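Local coordinates for DSBA-like thioredoxin domain-containing protein (Pseudomonas aeruginosa PAO1, PDB 5HFI) that probably works as a cytosolic disulfide reductase of the thioredoxin superfamily and carries glutathione bound through a mixed disulfide, at residues Y13-G18 and A96-A101; R121-Y124 and R129-E132. All coordinates share one frame; numbering follows the deposited sequence.

How the contacts relate
Strand 8-13 of the four-stranded sheet runs out into the loop 13-18, which leads to the glutathione-bearing C17 at the start of helix 18-22. Contact 1 lays this loop on the first turn of helix 96-109, closing a long excursion of 77 residues, 32 of them helical. The chain then passes into helix 112-124, and contact 2 folds the loop 129-132 back on the end of that helix across four residues. The two closures follow in series, neither nested nor crossed, with centres about 9 Å apart. They meet directly: L16 CD2 lies 3.4 Å from H123 CE1, so the loop that rests on helix 96-109 through P15 also packs on helix 112-124 through L16.

Contact 1 of 2, residues Y13-G18 and A96-A101; sequences YDPLCG and APPTAA. With GSH (glutathione), chain B.
Y13 reaches T99 with its hydroxyl: with chi1 at 73°, CG sits between the backbone N and carbonyl carbon, and OH comes to 3.8 Å from T99 CG2. D14 meets the helix through water. One water donates to D14 OD2 at 2.9 Å and to T99 OG1 at 2.8 Å; these oxygens are also hydrogen-bonded to M45 N and S95 O, respectively. The other carboxylate oxygen, D14 OD1, closes an Asx turn by accepting from L16 N at 3.0 Å, from the anti side and 35° out of the carboxylate plane, and it is also hydrogen-bonded to S95 OG. P15 makes the main apolar contact, its ring crossing that of P98 at about a right angle, with P15 CG 3.9 Å from P98 CB. The same proline also lies against T99, P15 CD being 3.6 Å from T99 OG1. L16 touches H123 and I130. A type I turn from D14 to C17 brings the chain to the thioredoxin-type CxxC start of helix 18-22, with C17 at the N-cap. At C17, SG lies anti to the backbone N (chi1 172°) and forms the mixed disulfide to glutathione SG2, 2.0 Å long. G18 follows in the first turn of the helix, its N 3.6 Å from glutathione SG2.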
ATOM      1  N   TYR A  13       3.991  -1.015  -4.458  1.00 10.33           N
ATOM      2  CA  TYR A  13       2.920  -0.161  -3.973  1.00 11.29           C
ATOM      3  C   TYR A  13       3.502   1.122  -3.397  1.00 10.25           C
ATOM      4  O   TYR A  13       4.713   1.252  -3.195  1.00  9.37           O
ATOM      5  CB  TYR A  13       2.096  -0.866  -2.889  1.00  9.48           C
ATOM      6  CG  TYR A  13       2.855  -0.968  -1.583  1.00  9.59           C
ATOM      7  CD1 TYR A  13       2.666  -0.030  -0.572  1.00 11.61           C
ATOM      8  CD2 TYR A  13       3.782  -1.979  -1.371  1.00 11.19           C
ATOM      9  CE1 TYR A  13       3.369  -0.101   0.608  1.00 13.44           C
ATOM     10  CE2 TYR A  13       4.486  -2.063  -0.186  1.00  9.14           C
ATOM     11  CZ  TYR A  13       4.276  -1.118   0.800  1.00 13.01           C
ATOM     12  OH  TYR A  13       4.974  -1.189   1.979  1.00 12.61           O
ATOM     13  N   ASP A  14       2.607   2.069  -3.110  1.00 10.60           N
ATOM     14  CA  ASP A  14       2.927   3.173  -2.228  1.00 11.13           C
ATOM     15  C   ASP A  14       1.679   3.490  -1.421  1.00 11.29           C
ATOM     16  O   ASP A  14       0.580   3.574  -2.001  1.00 13.89           O
ATOM     17  CB  ASP A  14       3.393   4.423  -2.961  1.00 13.43           C
ATOM     18  CG  ASP A  14       3.910   5.477  -2.017  1.00 18.15           C
ATOM     19  OD1 ASP A  14       3.105   6.324  -1.570  1.00 14.53           O
ATOM     20  OD2 ASP A  14       5.116   5.426  -1.693  1.00 19.02           O
ATOM     21  N   PRO A  15       1.801   3.674  -0.108  1.00 11.42           N
ATOM     22  CA  PRO A  15       0.602   3.891   0.717  1.00 10.40           C
ATOM     23  C   PRO A  15      -0.193   5.137   0.352  1.00 12.81           C
ATOM     24  O   PRO A  15      -1.393   5.185   0.642  1.00 13.14           O
ATOM     25  CB  PRO A  15       1.157   3.984   2.147  1.00 15.77           C
ATOM     26  CG  PRO A  15       2.545   3.436   2.078  1.00 15.51           C
ATOM     27  CD  PRO A  15       3.037   3.692   0.692  1.00 13.21           C
ATOM     28  N   LEU A  16       0.422   6.136  -0.280  1.00 12.26           N
ATOM     29  CA  LEU A  16      -0.277   7.363  -0.643  1.00 10.53           C
ATOM     30  C   LEU A  16      -0.699   7.394  -2.106  1.00 16.46           C
ATOM     31  O   LEU A  16      -1.111   8.449  -2.603  1.00 16.88           O
ATOM     32  CB  LEU A  16       0.590   8.580  -0.316  1.00 11.68           C
ATOM     33  CG  LEU A  16       0.759   8.816   1.190  1.00 16.09           C
ATOM     34  CD1 LEU A  16       1.950   9.704   1.482  1.00 23.03           C
ATOM     35  CD2 LEU A  16      -0.496   9.419   1.781  1.00 17.15           C
ATOM     36  N   CYS A  17      -0.600   6.267  -2.804  1.00 12.62           N
ATOM     37  CA  CYS A  17      -1.041   6.162  -4.188  1.00 13.89           C
ATOM     38  C   CYS A  17      -2.510   5.756  -4.205  1.00 13.31           C
ATOM     39  O   CYS A  17      -2.868   4.684  -3.703  1.00 12.89           O
ATOM     40  CB  CYS A  17      -0.190   5.148  -4.948  1.00 13.85           C
ATOM     41  SG  CYS A  17      -0.798   4.783  -6.604  1.00 20.91           S
ATOM     42  N   GLY A  18      -3.359   6.619  -4.768  1.00 15.77           N
ATOM     43  CA  GLY A  18      -4.784   6.329  -4.789  1.00 13.97           C
ATOM     44  C   GLY A  18      -5.113   5.050  -5.534  1.00 12.26           C
ATOM     45  O   GLY A  18      -6.008   4.299  -5.138  1.00 13.07           O
ATOM     46  N   ALA A  96       7.317   7.747   3.563  1.00  9.84           N
ATOM     47  CA  ALA A  96       8.298   6.965   4.318  1.00  9.68           C
ATOM     48  C   ALA A  96       7.728   6.413   5.617  1.00  9.18           C
ATOM     49  O   ALA A  96       7.865   5.197   5.852  1.00 11.38           O
ATOM     50  CB  ALA A  96       9.563   7.796   4.553  1.00 10.69           C
ATOM     51  N   PRO A  97       7.098   7.196   6.491  1.00  8.65           N
ATOM     52  CA  PRO A  97       6.610   6.636   7.763  1.00  8.89           C
ATOM     53  C   PRO A  97       5.605   5.510   7.564  1.00  7.42           C
ATOM     54  O   PRO A  97       5.751   4.456   8.201  1.00  7.37           O
ATOM     55  CB  PRO A  97       5.995   7.848   8.483  1.00  9.58           C
ATOM     56  CG  PRO A  97       6.739   9.017   7.912  1.00 12.50           C
ATOM     57  CD  PRO A  97       6.956   8.668   6.468  1.00 10.57           C
ATOM     58  N   PRO A  98       4.579   5.660   6.708  1.00  7.10           N
ATOM     59  CA  PRO A  98       3.658   4.524   6.533  1.00  7.60           C
ATOM     60  C   PRO A  98       4.332   3.296   5.953  1.00  7.37           C
ATOM     61  O   PRO A  98       3.947   2.171   6.292  1.00  6.64           O
ATOM     62  CB  PRO A  98       2.581   5.065   5.581  1.00  8.17           C
ATOM     63  CG  PRO A  98       3.122   6.294   5.017  1.00  9.37           C
ATOM     64  CD  PRO A  98       4.069   6.856   6.013  1.00  7.90           C
ATOM     65  N   THR A  99       5.314   3.470   5.066  1.00  6.98           N
ATOM     66  CA  THR A  99       6.020   2.301   4.552  1.00  7.07           C
ATOM     67  C   THR A  99       6.812   1.613   5.657  1.00  7.36           C
ATOM     68  O   THR A  99       6.820   0.379   5.745  1.00  6.79           O
ATOM     69  CB  THR A  99       6.934   2.690   3.389  1.00  7.85           C
ATOM     70  OG1 THR A  99       6.159   3.332   2.368  1.00  9.35           O
ATOM     71  CG2 THR A  99       7.597   1.450   2.799  1.00  8.38           C
ATOM     72  N   ALA A 100       7.475   2.392   6.518  1.00  8.33           N
ATOM     73  CA  ALA A 100       8.171   1.804   7.658  1.00 11.38           C
ATOM     74  C   ALA A 100       7.215   1.036   8.562  1.00  6.01           C
ATOM     75  O   ALA A 100       7.590   0.000   9.127  1.00  8.67           O
ATOM     76  CB  ALA A 100       8.897   2.890   8.454  1.00 11.47           C
ATOM     77  N   ALA A 101       5.978   1.517   8.706  1.00  6.07           N
ATOM     78  CA  ALA A 101       4.994   0.796   9.508  1.00  6.80           C
ATOM     79  C   ALA A 101       4.649  -0.548   8.879  1.00  6.59           C
ATOM     80  O   ALA A 101       4.470  -1.545   9.588  1.00  7.06           O
ATOM     81  CB  ALA A 101       3.735   1.648   9.685  1.00  6.62           C
TER
HETATM   82  N1  GSH B 301      -3.141   2.197 -12.473  1.00 32.11           N
HETATM   83  CA1 GSH B 301      -3.654   3.456 -12.984  1.00 34.30           C
HETATM   84  C1  GSH B 301      -4.284   3.240 -14.358  1.00 43.77           C
HETATM   85  O11 GSH B 301      -4.095   4.082 -15.274  1.00 46.49           O
HETATM   86  O12 GSH B 301      -4.992   2.219 -14.574  1.00 48.65           O
HETATM   87  CB1 GSH B 301      -2.509   4.459 -13.099  1.00 29.61           C
HETATM   88  CG1 GSH B 301      -1.519   4.202 -11.968  1.00 33.43           C
HETATM   89  CD1 GSH B 301      -0.838   5.504 -11.554  1.00 32.10           C
HETATM   90  OE1 GSH B 301      -0.871   6.449 -12.271  1.00 34.75           O
HETATM   91  N2  GSH B 301      -0.156   5.580 -10.276  1.00 26.75           N
HETATM   92  CA2 GSH B 301       0.500   6.810  -9.874  1.00 25.77           C
HETATM   93  C2  GSH B 301       1.922   6.786 -10.435  1.00 27.11           C
HETATM   94  O2  GSH B 301       2.682   5.941 -10.092  1.00 21.67           O
HETATM   95  CB2 GSH B 301       0.544   6.908  -8.348  1.00 28.35           C
HETATM   96  SG2 GSH B 301      -1.071   6.506  -7.608  1.00 33.81           S
HETATM   97  N3  GSH B 301       2.342   7.789 -11.397  1.00 35.66           N
HETATM   98  CA3 GSH B 301       3.689   7.764 -11.939  1.00 39.97           C
HETATM   99  C3  GSH B 301       4.699   8.053 -10.831  1.00 44.37           C
HETATM  100  O31 GSH B 301       5.712   7.317 -10.696  1.00 49.23           O
HETATM  101  O32 GSH B 301       4.517   9.027 -10.055  1.00 46.51           O
HETATM  102  O   HOH W   1       6.416   3.118  -0.405  1.00 12.23           O

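Contact 2 of 2, residues R121-Y124 and R129-E132; sequences RAHY and RIAE
I130 carries the close-packed part of this contact, pressing its branches against A122 and H123 near the end of helix 112-124. Its CG2 rests 4.1 Å from A122 CB, while CD1 reaches 3.9 Å from H123 CB and lies obliquely beside the imidazole. The two larger side chains cross at about a right angle. With chi1 at 63°, I130 CG1 is wedged against both main-chain neighbours of CA, and the extended chi2 (175°) carries CD1 on to the histidine. The H123 ring is enclosed further by F93, which meets it edge-to-face, and by L16 of the glutathione-bearing loop. One water fills the polar part of the join: it stands at the ring edge, in plane, 3.0 Å from H123 ND1, and accepts from I130 N at 2.9 Å. Residues 129-132 form a type I beta turn, closed by E132 N to R129 O at 3.1 Å, and E132 is the N-cap of helix 133-142; the loop that holds it links helix 112-124 to helix 133-142 in the helical part of this DsbA-like domain. On its partly exposed side the turn is held to itself, by charge alone: E132 OE2 lies over one face of the R129 guanidinium, offset toward its rim and 3.3 Å from R129 NE, with no N-H pointing at the oxygen. The arginine has a second acidic partner: its NH1 forms a salt bridge with D88 and a hydrogen bond with S90. Within the helix, H123 CD2 sits over the centre of one face of the Y124 ring, whose other neighbours include Y21, stacked on it.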
ATOM      1  N   ARG A 121      -7.065   2.671   4.901  1.00 11.09           N
ATOM      2  CA  ARG A 121      -8.350   3.030   5.491  1.00  8.65           C
ATOM      3  C   ARG A 121      -8.219   4.245   6.403  1.00  8.42           C
ATOM      4  O   ARG A 121      -9.068   5.143   6.376  1.00  9.42           O
ATOM      5  CB  ARG A 121      -8.934   1.841   6.258  1.00  8.80           C
ATOM      6  CG  ARG A 121      -9.404   0.693   5.374  1.00 25.30           C
ATOM      7  CD  ARG A 121     -10.090  -0.390   6.200  1.00 26.52           C
ATOM      8  NE  ARG A 121     -10.921  -1.263   5.377  1.00 34.00           N
ATOM      9  CZ  ARG A 121     -10.581  -2.493   5.007  1.00 44.14           C
ATOM     10  NH1 ARG A 121      -9.418  -3.006   5.390  1.00 43.78           N
ATOM     11  NH2 ARG A 121     -11.404  -3.214   4.255  1.00 45.04           N
ATOM     12  N   ALA A 122      -7.158   4.296   7.213  1.00  7.87           N
ATOM     13  CA  ALA A 122      -6.966   5.443   8.098  1.00 10.92           C
ATOM     14  C   ALA A 122      -6.833   6.736   7.302  1.00 10.90           C
ATOM     15  O   ALA A 122      -7.308   7.793   7.732  1.00 10.23           O
ATOM     16  CB  ALA A 122      -5.739   5.225   8.981  1.00  9.45           C
ATOM     17  N   HIS A 123      -6.209   6.679   6.159  1.00  7.66           N
ATOM     18  CA  HIS A 123      -6.008   7.847   5.317  1.00  8.23           C
ATOM     19  C   HIS A 123      -7.267   8.213   4.497  1.00 13.23           C
ATOM     20  O   HIS A 123      -7.808   9.262   4.704  1.00 10.84           O
ATOM     21  CB  HIS A 123      -4.856   7.582   4.381  1.00  8.34           C
ATOM     22  CG  HIS A 123      -4.502   8.705   3.459  1.00 12.64           C
ATOM     23  ND1 HIS A 123      -3.752   9.783   3.856  1.00 16.25           N
ATOM     24  CD2 HIS A 123      -4.705   8.862   2.139  1.00 10.63           C
ATOM     25  CE1 HIS A 123      -3.542  10.566   2.827  1.00 12.50           C
ATOM     26  NE2 HIS A 123      -4.121  10.038   1.776  1.00 17.00           N
ATOM     27  N   TYR A 124      -7.764   7.269   3.679  1.00 11.45           N
ATOM     28  CA  TYR A 124      -8.817   7.592   2.719  1.00  9.79           C
ATOM     29  C   TYR A 124     -10.212   7.585   3.334  1.00 10.22           C
ATOM     30  O   TYR A 124     -11.102   8.287   2.841  1.00 11.68           O
ATOM     31  CB  TYR A 124      -8.761   6.610   1.548  1.00 10.29           C
ATOM     32  CG  TYR A 124      -7.533   6.771   0.689  1.00 10.57           C
ATOM     33  CD1 TYR A 124      -7.408   7.856  -0.171  1.00 11.76           C
ATOM     34  CD2 TYR A 124      -6.492   5.849   0.748  1.00 15.13           C
ATOM     35  CE1 TYR A 124      -6.291   8.012  -0.956  1.00 15.08           C
ATOM     36  CE2 TYR A 124      -5.367   5.999  -0.032  1.00 16.06           C
ATOM     37  CZ  TYR A 124      -5.275   7.084  -0.883  1.00 16.49           C
ATOM     38  OH  TYR A 124      -4.166   7.256  -1.672  1.00 16.35           O
ATOM     39  N   ARG A 129      -3.687  11.255   9.852  1.00 12.93           N
ATOM     40  CA  ARG A 129      -2.386  11.714   9.365  1.00 14.29           C
ATOM     41  C   ARG A 129      -1.409  10.547   9.478  1.00 13.08           C
ATOM     42  O   ARG A 129      -0.713  10.385  10.480  1.00 13.50           O
ATOM     43  CB  ARG A 129      -1.924  12.944  10.138  1.00 14.57           C
ATOM     44  CG  ARG A 129      -2.910  14.096  10.038  1.00 21.58           C
ATOM     45  CD  ARG A 129      -2.231  15.439  10.172  1.00 36.20           C
ATOM     46  NE  ARG A 129      -2.093  15.796  11.571  1.00 43.91           N
ATOM     47  CZ  ARG A 129      -1.821  17.024  11.988  1.00 52.42           C
ATOM     48  NH1 ARG A 129      -1.672  18.003  11.101  1.00 56.91           N
ATOM     49  NH2 ARG A 129      -1.707  17.278  13.286  1.00 52.76           N
ATOM     50  N   ILE A 130      -1.353   9.727   8.421  1.00 12.77           N
ATOM     51  CA  ILE A 130      -0.547   8.506   8.454  1.00  8.70           C
ATOM     52  C   ILE A 130       0.944   8.775   8.352  1.00 11.48           C
ATOM     53  O   ILE A 130       1.741   7.833   8.445  1.00 13.07           O
ATOM     54  CB  ILE A 130      -0.968   7.531   7.334  1.00 13.72           C
ATOM     55  CG1 ILE A 130      -0.729   8.152   5.961  1.00 16.25           C
ATOM     56  CG2 ILE A 130      -2.433   7.149   7.491  1.00 16.43           C
ATOM     57  CD1 ILE A 130      -0.998   7.204   4.812  1.00 18.89           C
ATOM     58  N   ALA A 131       1.355  10.027   8.168  1.00 10.86           N
ATOM     59  CA  ALA A 131       2.770  10.355   8.223  1.00 11.92           C
ATOM     60  C   ALA A 131       3.261  10.591   9.642  1.00 17.08           C
ATOM     61  O   ALA A 131       4.465  10.785   9.842  1.00 16.64           O
ATOM     62  CB  ALA A 131       3.063  11.594   7.374  1.00 18.56           C
ATOM     63  N   GLU A 132       2.371  10.578  10.629  1.00 12.44           N
ATOM     64  CA  GLU A 132       2.749  10.890  11.998  1.00 12.42           C
ATOM     65  C   GLU A 132       2.897   9.617  12.819  1.00 11.09           C
ATOM     66  O   GLU A 132       2.070   8.703  12.737  1.00 10.85           O
ATOM     67  CB  GLU A 132       1.738  11.834  12.650  1.00 15.06           C
ATOM     68  CG  GLU A 132       1.775  13.241  12.070  1.00 30.41           C
ATOM     69  CD  GLU A 132       0.802  14.183  12.749  1.00 46.78           C
ATOM     70  OE1 GLU A 132      -0.160  13.690  13.377  1.00 45.38           O
ATOM     71  OE2 GLU A 132       1.003  15.416  12.657  1.00 54.10           O
TER
HETATM   72  O   HOH W   2      -2.483  11.120   6.191  1.00 13.35           O